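Side-chain contact in arylsulfatase (Pseudoalteromonas sp. MB47, PDB 7AJ0), which removes sulfate groups from fucoidan, apparently in exo fashion, probably with the help of a bound calcium ion, and assembles as a hexamer: residues A[187-192]-A[211-216]. Sequence-based numbering, arbitrary orientation.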
loop_
_atom_site.group_PDB
_atom_site.type_symbol
_atom_site.label_atom_id
_atom_site.label_comp_id
_atom_site.label_asym_id
_atom_site.label_seq_id
_atom_site.Cartn_x
_atom_site.Cartn_y
_atom_site.Cartn_z
ATOM N N THR A 187 19.626 0.341 -30.432
ATOM C CA THR A 187 18.229 0.243 -30.838
ATOM C C THR A 187 17.445 1.522 -30.580
ATOM O O THR A 187 16.421 1.744 -31.236
ATOM C CB THR A 187 17.555 -0.930 -30.121
ATOM O OG1 THR A 187 17.680 -0.769 -28.703
ATOM C CG2 THR A 187 18.196 -2.248 -30.538
ATOM N N GLN A 188 17.895 2.370 -29.652
ATOM C CA GLN A 188 17.201 3.632 -29.422
ATOM C C GLN A 188 17.248 4.540 -30.646
ATOM O O GLN A 188 16.440 5.469 -30.745
ATOM C CB GLN A 188 17.798 4.353 -28.213
ATOM C CG GLN A 188 19.247 4.766 -28.385
ATOM C CD GLN A 188 19.825 5.406 -27.137
ATOM O OE1 GLN A 188 19.093 5.824 -26.240
ATOM N NE2 GLN A 188 21.149 5.481 -27.072
ATOM N N PHE A 189 18.169 4.292 -31.577
ATOM C CA PHE A 189 18.267 5.062 -32.808
ATOM C C PHE A 189 17.691 4.321 -34.010
ATOM O O PHE A 189 17.864 4.777 -35.145
ATOM C CB PHE A 189 19.727 5.437 -33.081
ATOM C CG PHE A 189 20.322 6.355 -32.052
ATOM C CD1 PHE A 189 19.971 7.694 -32.015
ATOM C CD2 PHE A 189 21.233 5.881 -31.125
ATOM C CE1 PHE A 189 20.515 8.542 -31.068
ATOM C CE2 PHE A 189 21.780 6.724 -30.175
ATOM C CZ PHE A 189 21.422 8.054 -30.147
ATOM N N LEU A 190 17.006 3.202 -33.788
ATOM C CA LEU A 190 16.449 2.391 -34.863
ATOM C C LEU A 190 14.939 2.239 -34.790
ATOM O O LEU A 190 14.274 2.236 -35.829
ATOM C CB LEU A 190 17.090 0.995 -34.850
ATOM C CG LEU A 190 18.610 0.938 -35.001
ATOM C CD1 LEU A 190 19.103 -0.503 -34.868
ATOM C CD2 LEU A 190 19.041 1.540 -36.329
ATOM N N VAL A 191 14.376 2.102 -33.592
ATOM C CA VAL A 191 12.937 1.876 -33.431
ATOM C C VAL A 191 12.302 3.256 -33.285
ATOM O O VAL A 191 12.187 3.804 -32.188
ATOM C CB VAL A 191 12.632 0.958 -32.251
ATOM C CG1 VAL A 191 11.202 0.449 -32.333
ATOM C CG2 VAL A 191 13.619 -0.199 -32.216
ATOM N N GLU A 192 11.868 3.816 -34.416
ATOM C CA GLU A 192 11.408 5.200 -34.443
ATOM C C GLU A 192 10.259 5.434 -33.468
ATOM O O GLU A 192 10.300 6.364 -32.655
ATOM C CB GLU A 192 10.985 5.574 -35.865
ATOM C CG GLU A 192 10.623 7.034 -36.049
ATOM C CD GLU A 192 9.916 7.290 -37.364
ATOM O OE1 GLU A 192 10.600 7.587 -38.369
ATOM O OE2 GLU A 192 8.670 7.178 -37.393
ATOM N N LEU A 211 26.206 10.875 -30.955
ATOM C CA LEU A 211 26.820 9.861 -30.105
ATOM C C LEU A 211 26.297 8.463 -30.424
ATOM O O LEU A 211 26.474 7.535 -29.630
ATOM C CB LEU A 211 26.586 10.196 -28.632
ATOM C CG LEU A 211 27.163 11.534 -28.163
ATOM C CD1 LEU A 211 26.769 11.815 -26.722
ATOM C CD2 LEU A 211 28.680 11.566 -28.313
ATOM N N ARG A 212 25.655 8.301 -31.570
ATOM C CA ARG A 212 25.149 6.995 -31.984
ATOM C C ARG A 212 26.309 6.062 -32.301
ATOM O O ARG A 212 27.194 6.427 -33.082
ATOM C CB ARG A 212 24.247 7.183 -33.206
ATOM C CG ARG A 212 23.799 5.922 -33.918
ATOM C CD ARG A 212 23.386 6.264 -35.357
ATOM N NE ARG A 212 22.798 5.127 -36.059
ATOM C CZ ARG A 212 21.598 5.129 -36.641
ATOM N NH1 ARG A 212 20.833 6.215 -36.631
ATOM N NH2 ARG A 212 21.168 4.034 -37.250
ATOM N N PRO A 213 26.341 4.854 -31.733
ATOM C CA PRO A 213 27.403 3.908 -32.102
ATOM C C PRO A 213 27.293 3.504 -33.565
ATOM O O PRO A 213 26.196 3.348 -34.107
ATOM C CB PRO A 213 27.168 2.718 -31.163
ATOM C CG PRO A 213 25.720 2.795 -30.807
ATOM C CD PRO A 213 25.380 4.265 -30.778
ATOM N N GLU A 214 28.451 3.327 -34.204
ATOM C CA GLU A 214 28.468 3.035 -35.633
ATOM C C GLU A 214 28.227 1.561 -35.932
ATOM O O GLU A 214 27.686 1.234 -36.994
ATOM C CB GLU A 214 29.799 3.485 -36.239
ATOM C CG GLU A 214 29.948 4.998 -36.314
ATOM C CD GLU A 214 31.266 5.431 -36.927
ATOM O OE1 GLU A 214 32.254 4.676 -36.821
ATOM O OE2 GLU A 214 31.310 6.530 -37.520
ATOM N N GLY A 215 28.609 0.667 -35.028
ATOM C CA GLY A 215 28.406 -0.753 -35.251
ATOM C C GLY A 215 29.334 -1.569 -34.367
ATOM O O GLY A 215 29.797 -1.100 -33.329
ATOM N N LEU A 216 29.587 -2.800 -34.805
ATOM C CA LEU A 216 30.499 -3.684 -34.090
ATOM C C LEU A 216 31.941 -3.274 -34.375
ATOM O O LEU A 216 32.305 -3.013 -35.529
ATOM C CB LEU A 216 30.264 -5.136 -34.488
ATOM C CG LEU A 216 28.836 -5.628 -34.271
ATOM C CD1 LEU A 216 28.694 -7.097 -34.619
ATOM C CD2 LEU A 216 28.400 -5.382 -32.836
#
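R212 lies along F189 with its aliphatic chain rather than its charge. The CB of R212 sits over one face of the phenyl ring of F189, 4.0 Å from the centroid and 15° off the normal, a CH-pi contact shifted toward the rim. R212 CG follows, 3.8 Å from F189 CD2. With CG anti to the backbone N (chi1 171°) and the chain extended as far as NE, R212 runs past the phenylalanine in the opposite direction, which leaves F189 CB over one face of the guanidinium. Ring and guanidinium planes are 24° apart. R212 NH1 stands 3.6 Å from F189 O, too far to count as a hydrogen bond. R212 NH2 lies 3.4 Å from L190 CD2, where the leucine crosses the arginine at about a right angle. P213 adds a looser apolar touch, its CD 4.4 Å from F189 CE2.

Behind this layer, T187 O accepts the backbone N-H groups of both L190 and V191, shaping the turn that follows helix 183-187. A208 and Y205 of helix 202-208 pack on F189 and R212 respectively. Dispersion and CH-pi packing thus join that turn to the lead-in of strand 215-220; the positive charge near F189 O may add a weak electrostatic attraction.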